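Local coordinates for protein 3'-5'-exonuclease (Saccharomyces cerevisiae, PDB 3E2V) that probably cuts double-stranded DNA as a metal-dependent endonuclease of the TatD family and degrades it from the 3' end as an exonuclease, at residues Tyr35-Asp39 with Lys338-Ala342; Lys42-Arg46 with Ala347-Met352; Val94-Ala98 with Phe133-Leu138; Ile162-Tyr166 with Gln177-Phe181; Tyr318-Tyr322 with Ile367-Val372. All coordinates share one frame; numbering follows the deposited sequence. Where two conformers were deposited one is given.

Interaction 1: Tyr35-Asp39 with Lys338-Ala342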
# COMPACT_ATOMS: atom_id res chain seq x y z
N TYR A 35 -21.11 -14.54 -2.79
CA TYR A 35 -21.22 -15.82 -2.10
C TYR A 35 -21.67 -15.74 -0.64
O TYR A 35 -22.23 -16.69 -0.11
CB TYR A 35 -19.88 -16.56 -2.14
CG TYR A 35 -19.58 -17.23 -3.45
CD1 TYR A 35 -19.90 -18.58 -3.64
CD2 TYR A 35 -19.01 -16.53 -4.51
CE1 TYR A 35 -19.63 -19.22 -4.84
CE2 TYR A 35 -18.74 -17.16 -5.74
CZ TYR A 35 -19.05 -18.51 -5.88
OH TYR A 35 -18.80 -19.15 -7.07
N HIS A 36 -21.36 -14.63 0.02
CA HIS A 36 -21.69 -14.47 1.43
C HIS A 36 -21.84 -12.98 1.76
O HIS A 36 -21.37 -12.13 1.00
CB HIS A 36 -20.64 -15.16 2.34
CG HIS A 36 -19.24 -14.63 2.23
ND1 HIS A 36 -18.82 -13.49 2.88
CD2 HIS A 36 -18.15 -15.10 1.57
CE1 HIS A 36 -17.53 -13.29 2.64
NE2 HIS A 36 -17.10 -14.25 1.84
N PRO A 37 -22.56 -12.66 2.84
CA PRO A 37 -22.59 -11.26 3.26
C PRO A 37 -21.20 -10.74 3.60
O PRO A 37 -20.38 -11.51 4.10
CB PRO A 37 -23.48 -11.28 4.51
CG PRO A 37 -24.36 -12.50 4.30
CD PRO A 37 -23.41 -13.50 3.70
N ALA A 38 -20.95 -9.47 3.32
CA ALA A 38 -19.67 -8.85 3.67
C ALA A 38 -19.36 -9.13 5.14
O ALA A 38 -20.24 -9.01 6.00
CB ALA A 38 -19.76 -7.35 3.42
N ASP A 39 -18.10 -9.49 5.43
CA ASP A 39 -17.73 -9.90 6.79
C ASP A 39 -16.53 -9.11 7.29
O ASP A 39 -15.76 -9.62 8.10
CB ASP A 39 -17.43 -11.40 6.82
CG ASP A 39 -16.20 -11.78 6.00
OD1 ASP A 39 -15.95 -11.20 4.92
OD2 ASP A 39 -15.47 -12.71 6.44
N LYS A 338 -15.42 -20.46 0.02
CA LYS A 338 -16.27 -19.25 -0.03
C LYS A 338 -17.79 -19.55 0.02
O LYS A 338 -18.55 -18.76 0.57
CB LYS A 338 -15.92 -18.39 -1.25
CG LYS A 338 -16.04 -19.15 -2.57
CD LYS A 338 -15.65 -18.27 -3.74
CE LYS A 338 -15.73 -19.03 -5.06
NZ LYS A 338 -14.64 -20.02 -5.21
N ASN A 339 -18.21 -20.69 -0.53
CA ASN A 339 -19.63 -21.05 -0.52
C ASN A 339 -20.12 -21.66 0.80
O ASN A 339 -21.31 -21.95 0.96
CB ASN A 339 -19.96 -21.99 -1.68
CG ASN A 339 -19.26 -23.33 -1.57
OD1 ASN A 339 -18.12 -23.42 -1.15
ND2 ASN A 339 -19.95 -24.39 -1.99
N LYS A 340 -19.20 -21.82 1.76
CA LYS A 340 -19.51 -22.38 3.07
C LYS A 340 -19.46 -21.36 4.20
O LYS A 340 -19.81 -21.68 5.34
CB LYS A 340 -18.55 -23.55 3.39
CG LYS A 340 -18.59 -24.70 2.38
CD LYS A 340 -19.94 -25.39 2.38
CE LYS A 340 -19.93 -26.57 1.44
NZ LYS A 340 -21.20 -27.33 1.56
N LEU A 341 -19.05 -20.13 3.90
CA LEU A 341 -18.88 -19.12 4.94
C LEU A 341 -20.22 -18.59 5.49
O LEU A 341 -20.37 -18.38 6.69
CB LEU A 341 -18.02 -17.95 4.46
CG LEU A 341 -17.74 -16.95 5.57
CD1 LEU A 341 -16.81 -17.56 6.62
CD2 LEU A 341 -17.19 -15.67 5.07
N ALA A 342 -21.19 -18.36 4.60
CA ALA A 342 -22.39 -17.64 5.00
C ALA A 342 -23.11 -18.28 6.19
O ALA A 342 -23.52 -17.58 7.11
CB ALA A 342 -23.32 -17.46 3.82
O HOH W 1 -20.98 -18.72 1.75
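His36 holds its ring between its own backbone N and carbonyl carbon (chi1 62°), and Leu341 across from it sets CG anti to the backbone N (chi1 -175°); together these turns lay the leucine methyl CD2 on the imidazole. CD2 sits over the middle of one face, 3.4 Å from His36 CE1, and also touches the carboxylate oxygen OD2 of Asp39. His36 ND1 donates to Pro37 O at 2.8 Å, with the oxygen close to the ring plane, NE2 is hydrogen-bonded to Tyr30 OH, and the backbone O of Lys338 lies at the ring edge, 3.8 Å from CD2 of His36. Bonds at both ring nitrogens are likely to fix its rotation. The extended methylenes of Lys338 run obliquely across one face of the Tyr35 ring. Its CE makes a CH-pi contact near the rim, 3.5 Å from Tyr35 CZ, while NZ is too distant for more than a weak cation-pi attraction. Ala342 CB packs on His36 CB and on CD of Pro37.

No direct hydrogen bond joins residues 35-39 to 338-342. A water replaces it, donating to Tyr35 O and to Lys338 O (2.7 Å) and accepting from Ala342 N. The contact ties the loop ahead of helix 40-49 to the one between the paired strands 334-336 and 351-353, at the periphery of the TIM-barrel fold. Asp39 turns its charge to Arg356. Adhesion therefore rests on methyl and methylene groups against aromatic faces, with the water satisfying backbone polar atoms at the seam.

Interaction 2: Lys42-Arg46 with Ala347-Met352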
# COMPACT_ATOMS: atom_id res chain seq x y z
N LYS A 42 -16.03 -8.75 11.20
CA LYS A 42 -15.44 -9.98 11.78
C LYS A 42 -13.97 -10.17 11.38
O LYS A 42 -13.15 -10.63 12.19
CB LYS A 42 -16.26 -11.22 11.42
CG LYS A 42 -17.52 -11.34 12.26
CD LYS A 42 -18.41 -12.45 11.75
CE LYS A 42 -19.78 -12.42 12.41
NZ LYS A 42 -19.80 -13.28 13.62
N LEU A 43 -13.65 -9.79 10.15
CA LEU A 43 -12.28 -9.77 9.70
C LEU A 43 -11.41 -8.91 10.61
O LEU A 43 -10.29 -9.29 10.97
CB LEU A 43 -12.22 -9.24 8.27
CG LEU A 43 -10.83 -9.12 7.67
CD1 LEU A 43 -10.77 -9.81 6.33
CD2 LEU A 43 -10.38 -7.67 7.62
N LEU A 44 -11.92 -7.73 10.97
CA LEU A 44 -11.17 -6.83 11.83
C LEU A 44 -11.06 -7.39 13.25
O LEU A 44 -10.02 -7.22 13.88
CB LEU A 44 -11.77 -5.42 11.80
CG LEU A 44 -11.65 -4.72 10.43
CD1 LEU A 44 -12.58 -3.50 10.33
CD2 LEU A 44 -10.20 -4.32 10.08
N GLU A 45 -12.10 -8.06 13.72
CA GLU A 45 -12.06 -8.76 15.00
C GLU A 45 -10.99 -9.85 15.02
O GLU A 45 -10.26 -10.00 16.01
CB GLU A 45 -13.46 -9.30 15.36
CG GLU A 45 -14.46 -8.17 15.61
CD GLU A 45 -15.91 -8.62 15.78
OE1 GLU A 45 -16.23 -9.81 15.56
OE2 GLU A 45 -16.73 -7.75 16.14
N ARG A 46 -10.88 -10.62 13.93
CA ARG A 46 -9.84 -11.65 13.81
C ARG A 46 -8.45 -11.01 13.88
O ARG A 46 -7.55 -11.51 14.56
CB ARG A 46 -9.97 -12.46 12.52
CG ARG A 46 -11.17 -13.38 12.52
CD ARG A 46 -11.14 -14.30 11.33
NE ARG A 46 -11.46 -13.66 10.04
CZ ARG A 46 -12.70 -13.43 9.60
NH1 ARG A 46 -13.76 -13.68 10.38
NH2 ARG A 46 -12.87 -12.90 8.39
N ALA A 347 -22.96 -17.50 13.98
CA ALA A 347 -22.22 -18.06 15.11
C ALA A 347 -21.19 -17.09 15.65
O ALA A 347 -20.76 -16.17 14.95
CB ALA A 347 -21.55 -19.36 14.71
N GLU A 348 -20.81 -17.29 16.91
CA GLU A 348 -19.85 -16.39 17.54
C GLU A 348 -18.41 -16.69 17.12
O GLU A 348 -17.59 -15.78 17.07
CB GLU A 348 -19.99 -16.42 19.06
CG GLU A 348 -21.23 -15.71 19.58
CD GLU A 348 -21.28 -14.24 19.19
OE1 GLU A 348 -20.31 -13.51 19.48
OE2 GLU A 348 -22.29 -13.81 18.59
N GLU A 349 -18.11 -17.96 16.80
CA GLU A 349 -16.78 -18.36 16.32
C GLU A 349 -16.46 -17.70 14.97
O GLU A 349 -17.36 -17.51 14.15
CB GLU A 349 -16.66 -19.87 16.21
CG GLU A 349 -15.28 -20.33 15.75
CD GLU A 349 -15.06 -21.82 15.85
OE1 GLU A 349 -15.98 -22.54 16.30
OE2 GLU A 349 -13.96 -22.28 15.47
N LEU A 350 -15.19 -17.39 14.76
CA LEU A 350 -14.73 -16.63 13.60
C LEU A 350 -14.08 -17.53 12.57
O LEU A 350 -13.26 -18.40 12.90
CB LEU A 350 -13.74 -15.56 14.07
CG LEU A 350 -14.32 -14.48 15.00
CD1 LEU A 350 -13.18 -13.68 15.67
CD2 LEU A 350 -15.28 -13.54 14.28
N TYR A 351 -14.45 -17.33 11.31
CA TYR A 351 -14.00 -18.17 10.21
C TYR A 351 -13.40 -17.36 9.07
O TYR A 351 -13.87 -16.26 8.80
CB TYR A 351 -15.18 -18.94 9.61
CG TYR A 351 -15.69 -20.09 10.45
CD1 TYR A 351 -15.33 -21.40 10.15
CD2 TYR A 351 -16.57 -19.87 11.51
CE1 TYR A 351 -15.81 -22.46 10.91
CE2 TYR A 351 -17.05 -20.93 12.28
CZ TYR A 351 -16.66 -22.21 11.96
OH TYR A 351 -17.13 -23.28 12.70
N MET A 352 -12.38 -17.93 8.43
CA MET A 352 -11.72 -17.35 7.25
C MET A 352 -12.19 -18.06 5.99
O MET A 352 -12.85 -19.11 6.06
CB MET A 352 -10.19 -17.48 7.36
CG MET A 352 -9.61 -16.90 8.66
SD MET A 352 -7.80 -17.09 8.95
CE MET A 352 -7.16 -15.88 7.79
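Arg46 and Lys42, one turn apart on helix 40-49, receive Leu350, next to Tyr351 on the chain leading into strand 351-353. This strand belongs to a small two-stranded parallel sheet with 334-336, separate from the eight-stranded TIM barrel, so the contact packs a barrel-side helix against an accessory sheet.

The arginine can be followed outward from CB. Its CG, anti to the carbonyl carbon (chi1 -71°), meets both CB and CD1 of Leu350, each at 3.7 Å. CD touches the same leucine CB and also CG of Met352. A bend at chi3 (-73°) then turns the guanidinium over the strand. NE lies 4.0 Å from Met352 CG, but its charge partner is Glu358. CZ hangs 3.2 Å from Tyr351 O, which lies over one face of the guanidinium toward the rim; NH1 is 3.0 Å from that oxygen, at an angle too poor for a hydrogen bond. The opposite face is covered by Lys42 O and Leu43 CA of its own helix, leaving the flat group sandwiched between two backbones. At the far end NH2 forms a salt bridge to Asp39.

Lys42 holds the other branch of the leucine: its CB and CG lie against Leu350 CD2, which also approaches Glu45 OE1. The lysine chain continues past Leu350 and bends at its end, where NZ gives a weak hydrogen bond of 3.3 Å to Ala347 O.

Interaction 3: Val94-Ala98 with Phe133-Leu138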
# COMPACT_ATOMS: atom_id res chain seq x y z
N VAL A 94 -4.45 5.47 -14.05
CA VAL A 94 -4.16 6.85 -14.45
C VAL A 94 -4.97 7.32 -15.65
O VAL A 94 -5.06 8.52 -15.90
CB VAL A 94 -2.64 7.12 -14.66
CG1 VAL A 94 -1.90 7.09 -13.32
CG2 VAL A 94 -2.04 6.14 -15.66
N ASN A 95 -5.58 6.39 -16.39
CA ASN A 95 -6.43 6.80 -17.50
C ASN A 95 -7.61 7.65 -17.03
O ASN A 95 -8.20 8.39 -17.82
CB ASN A 95 -6.96 5.60 -18.29
CG ASN A 95 -5.91 4.95 -19.17
OD1 ASN A 95 -4.78 5.41 -19.25
ND2 ASN A 95 -6.30 3.87 -19.86
N GLU A 96 -7.96 7.55 -15.75
CA GLU A 96 -9.06 8.38 -15.24
C GLU A 96 -8.73 9.88 -15.27
O GLU A 96 -9.64 10.70 -15.23
CB GLU A 96 -9.54 7.93 -13.88
CG GLU A 96 -8.66 8.27 -12.74
CD GLU A 96 -9.42 8.26 -11.43
OE1 GLU A 96 -8.78 8.08 -10.40
OE2 GLU A 96 -10.66 8.42 -11.42
N PHE A 97 -7.45 10.24 -15.33
CA PHE A 97 -7.07 11.64 -15.52
C PHE A 97 -7.40 12.12 -16.92
O PHE A 97 -7.46 13.33 -17.15
CB PHE A 97 -5.58 11.86 -15.28
CG PHE A 97 -5.18 11.77 -13.83
CD1 PHE A 97 -5.57 12.74 -12.92
CD2 PHE A 97 -4.41 10.71 -13.39
CE1 PHE A 97 -5.20 12.66 -11.58
CE2 PHE A 97 -4.01 10.62 -12.06
CZ PHE A 97 -4.41 11.59 -11.14
N ALA A 98 -7.62 11.19 -17.85
CA ALA A 98 -7.78 11.55 -19.26
C ALA A 98 -9.20 11.37 -19.77
O ALA A 98 -9.54 11.98 -20.80
CB ALA A 98 -6.81 10.78 -20.12
N PHE A 133 -8.99 18.56 -19.56
CA PHE A 133 -9.69 17.56 -18.75
C PHE A 133 -8.78 17.06 -17.62
O PHE A 133 -9.20 17.04 -16.46
CB PHE A 133 -10.25 16.42 -19.61
CG PHE A 133 -11.07 15.43 -18.83
CD1 PHE A 133 -12.43 15.64 -18.64
CD2 PHE A 133 -10.47 14.32 -18.24
CE1 PHE A 133 -13.20 14.73 -17.90
CE2 PHE A 133 -11.22 13.41 -17.50
CZ PHE A 133 -12.59 13.61 -17.32
N ALA A 134 -7.54 16.72 -17.96
CA ALA A 134 -6.57 16.27 -16.95
C ALA A 134 -6.28 17.34 -15.91
O ALA A 134 -6.11 17.04 -14.72
CB ALA A 134 -5.27 15.80 -17.61
N GLN A 135 -6.21 18.60 -16.33
CA GLN A 135 -6.05 19.70 -15.38
C GLN A 135 -7.17 19.69 -14.33
O GLN A 135 -6.92 19.88 -13.13
CB GLN A 135 -5.99 21.05 -16.09
CG GLN A 135 -4.68 21.33 -16.82
CD GLN A 135 -4.82 22.43 -17.86
OE1 GLN A 135 -5.92 22.92 -18.11
NE2 GLN A 135 -3.70 22.81 -18.48
N GLY A 136 -8.40 19.46 -14.79
CA GLY A 136 -9.55 19.40 -13.88
C GLY A 136 -9.51 18.21 -12.93
O GLY A 136 -9.90 18.32 -11.77
N LYS A 137 -9.06 17.07 -13.44
CA LYS A 137 -8.98 15.87 -12.60
C LYS A 137 -7.90 16.00 -11.54
O LYS A 137 -8.07 15.56 -10.41
CB LYS A 137 -8.77 14.61 -13.44
CG LYS A 137 -9.98 14.26 -14.33
CD LYS A 137 -11.27 14.08 -13.53
CE LYS A 137 -11.34 12.73 -12.85
NZ LYS A 137 -12.66 12.56 -12.15
N LEU A 138 -6.78 16.62 -11.91
CA LEU A 138 -5.73 16.86 -10.93
C LEU A 138 -6.19 17.84 -9.85
O LEU A 138 -5.92 17.65 -8.66
CB LEU A 138 -4.46 17.37 -11.63
CG LEU A 138 -3.67 16.28 -12.35
CD1 LEU A 138 -2.73 16.92 -13.36
CD2 LEU A 138 -2.88 15.41 -11.35
O HOH W 2 -13.10 9.87 -10.71
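Phe97 brings the CD1-CE1 side of its ring to helix 132-149, where CD1 lies 3.7 Å from Lys137 CB and CE1 lies 3.6 Å from Leu138 CD2. The aromatic and leucine side chains cross at about a right angle. Beside the ring, the carbonyl of the same phenylalanine points into the helix surface: Phe97 O is 3.1 Å from Ala134 CA in a CA-H...O contact, touches the alanine CB, and lies at the edge of the Phe133 ring, 3.4 Å from CD2. Phe133 reaches it with its CG anti to the backbone N (chi1 -175°), which brings the CD2-CE2 edge of the ring up to Phe97 O and the carbonyl carbon of Ala98.

Lys137 folds at chi2 and chi3, draping its methylenes along Glu96 O, with CE at 3.6 Å. Its ammonium is 4.7 Å from OE2 of Glu96, too far for a direct salt bridge; a water between them donates to the carboxylate oxygen and accepts from NZ. All this joins a 3-10 turn in the loop following barrel strand 82-87 to a helix on the outside of the TIM barrel, the fold of the TatD nucleases.

A stack with Phe180, on helix 174-187, backs the Phe97 ring from beyond the contact. Cutting Phe97 back to an alanine is likely to open a gap beside Leu138 and the base of Lys137 and to take away the ring stacked on Phe180. Farther out, Glu96 OE1 accepts from Ile62 N, and Lys137 NZ forms a salt bridge with Glu140.

Interaction 4: Ile162-Tyr166 with Gln177-Phe181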
# COMPACT_ATOMS: atom_id res chain seq x y z
N ILE A 162 0.75 5.58 -5.45
CA ILE A 162 1.20 6.17 -6.72
C ILE A 162 2.54 5.57 -7.13
O ILE A 162 3.32 5.14 -6.27
CB ILE A 162 1.28 7.71 -6.64
CG1 ILE A 162 2.27 8.17 -5.57
CG2 ILE A 162 -0.11 8.31 -6.36
CD1 ILE A 162 2.51 9.70 -5.55
N GLY A 163 2.79 5.51 -8.43
CA GLY A 163 4.08 5.00 -8.88
C GLY A 163 4.01 4.47 -10.28
O GLY A 163 3.31 5.01 -11.14
N LEU A 164 4.74 3.38 -10.50
CA LEU A 164 4.89 2.80 -11.84
C LEU A 164 4.70 1.30 -11.79
O LEU A 164 5.17 0.66 -10.83
CB LEU A 164 6.28 3.13 -12.40
CG LEU A 164 6.67 4.60 -12.54
CD1 LEU A 164 8.09 4.74 -13.09
CD2 LEU A 164 5.71 5.31 -13.48
N ASP A 165 4.05 0.73 -12.80
CA ASP A 165 3.85 -0.71 -12.87
C ASP A 165 3.98 -1.17 -14.30
O ASP A 165 3.03 -1.10 -15.07
CB ASP A 165 2.48 -1.09 -12.31
CG ASP A 165 2.32 -2.60 -12.11
OD1 ASP A 165 2.98 -3.39 -12.82
OD2 ASP A 165 1.54 -3.00 -11.23
N TYR A 166 5.16 -1.64 -14.64
CA TYR A 166 5.47 -2.03 -16.02
C TYR A 166 5.03 -3.46 -16.33
O TYR A 166 5.21 -3.92 -17.45
CB TYR A 166 6.96 -1.79 -16.30
CG TYR A 166 7.34 -0.31 -16.40
CD1 TYR A 166 6.41 0.71 -16.16
CD2 TYR A 166 8.64 0.08 -16.73
CE1 TYR A 166 6.77 2.06 -16.24
CE2 TYR A 166 9.01 1.44 -16.82
CZ TYR A 166 8.06 2.42 -16.58
OH TYR A 166 8.41 3.74 -16.67
N GLN A 177 1.65 6.59 -17.29
CA GLN A 177 2.10 6.29 -15.93
C GLN A 177 3.12 7.32 -15.45
O GLN A 177 3.02 7.84 -14.34
CB GLN A 177 2.70 4.89 -15.85
CG GLN A 177 1.69 3.76 -16.04
CD GLN A 177 2.28 2.40 -15.71
OE1 GLN A 177 3.25 2.30 -14.93
NE2 GLN A 177 1.70 1.35 -16.27
N LYS A 178 4.12 7.59 -16.27
CA LYS A 178 5.20 8.49 -15.85
C LYS A 178 4.66 9.89 -15.62
O LYS A 178 4.98 10.54 -14.61
CB LYS A 178 6.33 8.50 -16.89
CG LYS A 178 7.15 7.22 -16.88
CD LYS A 178 8.05 7.13 -18.12
CE LYS A 178 9.25 8.03 -18.05
NZ LYS A 178 9.92 8.03 -19.40
N VAL A 179 3.85 10.39 -16.55
CA VAL A 179 3.34 11.76 -16.41
C VAL A 179 2.49 11.94 -15.14
O VAL A 179 2.68 12.91 -14.40
CB VAL A 179 2.55 12.22 -17.65
CG1 VAL A 179 1.97 13.60 -17.41
CG2 VAL A 179 3.47 12.27 -18.86
N PHE A 180 1.56 11.02 -14.90
CA PHE A 180 0.64 11.19 -13.78
C PHE A 180 1.20 10.75 -12.43
O PHE A 180 0.73 11.21 -11.40
CB PHE A 180 -0.75 10.65 -14.13
CG PHE A 180 -1.43 11.52 -15.13
CD1 PHE A 180 -1.91 12.77 -14.75
CD2 PHE A 180 -1.48 11.15 -16.48
CE1 PHE A 180 -2.51 13.63 -15.69
CE2 PHE A 180 -2.05 12.01 -17.43
CZ PHE A 180 -2.55 13.24 -17.04
N PHE A 181 2.23 9.90 -12.43
CA PHE A 181 3.02 9.71 -11.20
C PHE A 181 3.65 11.06 -10.82
O PHE A 181 3.54 11.53 -9.68
CB PHE A 181 4.07 8.62 -11.43
CG PHE A 181 5.00 8.37 -10.26
CD1 PHE A 181 4.59 8.49 -8.93
CD2 PHE A 181 6.29 7.91 -10.52
CE1 PHE A 181 5.48 8.20 -7.88
CE2 PHE A 181 7.18 7.62 -9.50
CZ PHE A 181 6.79 7.75 -8.18
O HOH W 3 1.36 6.28 -12.62
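The Phe181 ring takes CA of Gly163 over the centre of one face in a CH-pi contact, 3.6 Å from CA to the centroid, while Ile162 CG1 comes to its edge, 4.0 Å from CE1. Leu164 CG meets the ring obliquely at CD2. The Tyr166 ring has Gln177 OE1 at its edge, in plane, 3.7 Å from CD1, and its OH, hydrogen-bonded to Asp209, rests on the methylenes of Lys178.

Gln177 extends beyond CG (chi2 -170°) and pairs its amide with the backbone of Asp165. Asp165 N donates to OE1 at 2.8 Å, almost straight at 172°, and Gln177 NE2 donates to Asp165 O at 3.0 Å, approaching from above the carbonyl plane. NE2 is also hydrogen-bonded to Ser172 OG. A leucine at Gln177 would probably leave Asp165 N and O without these mates.

Here barrel strand 156-165 turns a corner at Gly163 and packs on helix 174-187. Asp165, whose carboxylate is held by Arg204 and His202, lies about 9 Å from the magnesium ion, side chain to metal. The two-point amide grip would thus hold the end of the strand in place in a buried setting near the metal centre.

Interaction 5: Tyr318-Tyr322 with Ile367-Val372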
# COMPACT_ATOMS: atom_id res chain seq x y z
N TYR A 318 9.39 -21.72 7.57
CA TYR A 318 9.43 -21.04 8.87
C TYR A 318 8.11 -21.12 9.62
O TYR A 318 8.09 -21.22 10.85
CB TYR A 318 9.91 -19.61 8.67
CG TYR A 318 11.22 -19.58 7.93
CD1 TYR A 318 12.36 -20.15 8.50
CD2 TYR A 318 11.32 -19.03 6.66
CE1 TYR A 318 13.58 -20.15 7.84
CE2 TYR A 318 12.54 -19.03 5.98
CZ TYR A 318 13.67 -19.58 6.58
OH TYR A 318 14.88 -19.59 5.92
N LEU A 319 6.99 -21.12 8.90
CA LEU A 319 5.70 -21.37 9.53
C LEU A 319 5.57 -22.83 9.98
O LEU A 319 4.98 -23.10 11.03
CB LEU A 319 4.53 -21.00 8.62
CG LEU A 319 4.46 -19.57 8.11
CD1 LEU A 319 3.15 -19.41 7.37
CD2 LEU A 319 4.60 -18.53 9.22
N ALA A 320 6.08 -23.75 9.17
CA ALA A 320 6.12 -25.16 9.56
C ALA A 320 6.89 -25.33 10.88
O ALA A 320 6.41 -25.99 11.80
CB ALA A 320 6.73 -26.01 8.45
N LYS A 321 8.06 -24.69 10.97
CA LYS A 321 8.89 -24.72 12.18
C LYS A 321 8.10 -24.21 13.39
O LYS A 321 8.09 -24.85 14.44
CB LYS A 321 10.18 -23.89 12.00
CG LYS A 321 11.00 -23.70 13.27
CD LYS A 321 12.18 -22.76 13.04
CE LYS A 321 12.97 -22.58 14.33
NZ LYS A 321 14.14 -21.69 14.15
N TYR A 322 7.43 -23.07 13.23
CA TYR A 322 6.63 -22.51 14.31
C TYR A 322 5.45 -23.38 14.73
O TYR A 322 5.14 -23.49 15.92
CB TYR A 322 6.19 -21.07 13.97
CG TYR A 322 7.15 -20.04 14.55
CD1 TYR A 322 8.45 -19.92 14.08
CD2 TYR A 322 6.75 -19.21 15.60
CE1 TYR A 322 9.33 -18.99 14.62
CE2 TYR A 322 7.62 -18.29 16.15
CZ TYR A 322 8.90 -18.18 15.66
OH TYR A 322 9.77 -17.25 16.20
N ILE A 367 6.99 -13.72 11.48
CA ILE A 367 7.73 -14.96 11.77
C ILE A 367 8.75 -15.22 10.67
O ILE A 367 9.92 -15.48 10.93
CB ILE A 367 6.78 -16.17 11.87
CG1 ILE A 367 6.07 -16.14 13.21
CG2 ILE A 367 7.54 -17.50 11.68
CD1 ILE A 367 4.82 -17.04 13.24
N VAL A 368 8.30 -15.13 9.42
CA VAL A 368 9.20 -15.41 8.31
C VAL A 368 10.38 -14.42 8.28
O VAL A 368 11.53 -14.83 8.15
CB VAL A 368 8.44 -15.39 6.97
CG1 VAL A 368 9.41 -15.51 5.79
CG2 VAL A 368 7.39 -16.51 6.94
N VAL A 369 10.08 -13.13 8.41
CA VAL A 369 11.13 -12.12 8.33
C VAL A 369 12.14 -12.31 9.48
O VAL A 369 13.34 -12.20 9.26
CB VAL A 369 10.52 -10.70 8.30
CG1 VAL A 369 11.61 -9.63 8.44
CG2 VAL A 369 9.75 -10.49 6.99
N SER A 370 11.63 -12.64 10.67
CA SER A 370 12.51 -12.82 11.82
C SER A 370 13.45 -14.01 11.61
O SER A 370 14.65 -13.91 11.92
CB SER A 370 11.67 -12.99 13.09
OG SER A 370 11.08 -14.27 13.15
N GLU A 371 12.94 -15.10 11.05
CA GLU A 371 13.78 -16.28 10.80
C GLU A 371 14.79 -16.02 9.69
O GLU A 371 15.97 -16.39 9.81
CB GLU A 371 12.90 -17.50 10.47
CG GLU A 371 12.12 -18.01 11.68
CD GLU A 371 13.01 -18.72 12.69
OE1 GLU A 371 13.82 -19.56 12.27
OE2 GLU A 371 12.88 -18.43 13.89
N VAL A 372 14.35 -15.36 8.62
CA VAL A 372 15.24 -15.04 7.51
C VAL A 372 16.40 -14.15 7.96
O VAL A 372 17.55 -14.37 7.56
CB VAL A 372 14.45 -14.38 6.35
CG1 VAL A 372 15.39 -13.76 5.34
CG2 VAL A 372 13.55 -15.40 5.68
O HOH W 4 11.90 -16.43 14.94
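Ile367 and Tyr322 form the apolar centre. Methyl CG2 of the isoleucine lies over one face of the tyrosine ring, offset toward the rim, 3.5 Å from CD1, while Ile367 CD1 lies over the same face on the CD2 side. With CG2 anti to the backbone N, the isoleucine presents this branch to the neighbouring helix, where it also meets Leu319 CD2 at 4.0 Å. That leucine methyl extends the patch to Val368 CG2.

Next to it, Tyr318 lies obliquely among the residues of the second helix. Its CD1 is 3.3 Å from Glu371 CB, CE2 touches Val372 CG2, and CD2 faces Val368 CG1. Glu371 bends at chi2 (-73°), folding its carboxylate back toward Lys321 and Tyr322.

At the polar edge, the fully extended Lys321 delivers NZ to Glu371 OE1 at 2.9 Å, a salt bridge made on the syn side. The other oxygen, OE2, lies in plane at the edge of the Tyr322 ring and accepts from a water, which links Tyr322 OH and the Glu371 carboxylate.

The axes of 318-322 and 367-372 cross nearly perpendicularly, at 100°, with a closest approach of 9.7 Å. Around them, helix 284-291 sends Leu287 to Tyr318 and Val372, Phe328 covers Tyr322 and Ile367, and helix 377-392 packs on Tyr322 and Ser370.

Interactions 1 and 2 adjoin, their centres 12 Å apart: both join the region around the start of helix 40-49 to the chain around strands 334-336 and 351-353, and the Asp39-Arg46 salt bridge links them. Interactions 3 and 4 form a second pair, 14 Å between centres, meeting through Phe180 of helix 174-187. They follow in series along the chain and are nested within the loops closed by interactions 1 and 2. Interaction 5 lies about 25 Å from interaction 2, centre to centre, and alternates with interactions 1 and 2 in sequence. Interactions 1 and 2 thus tie late segments to an early one and interaction 5 joins two late helices; interaction 4 lies nearest the metal site.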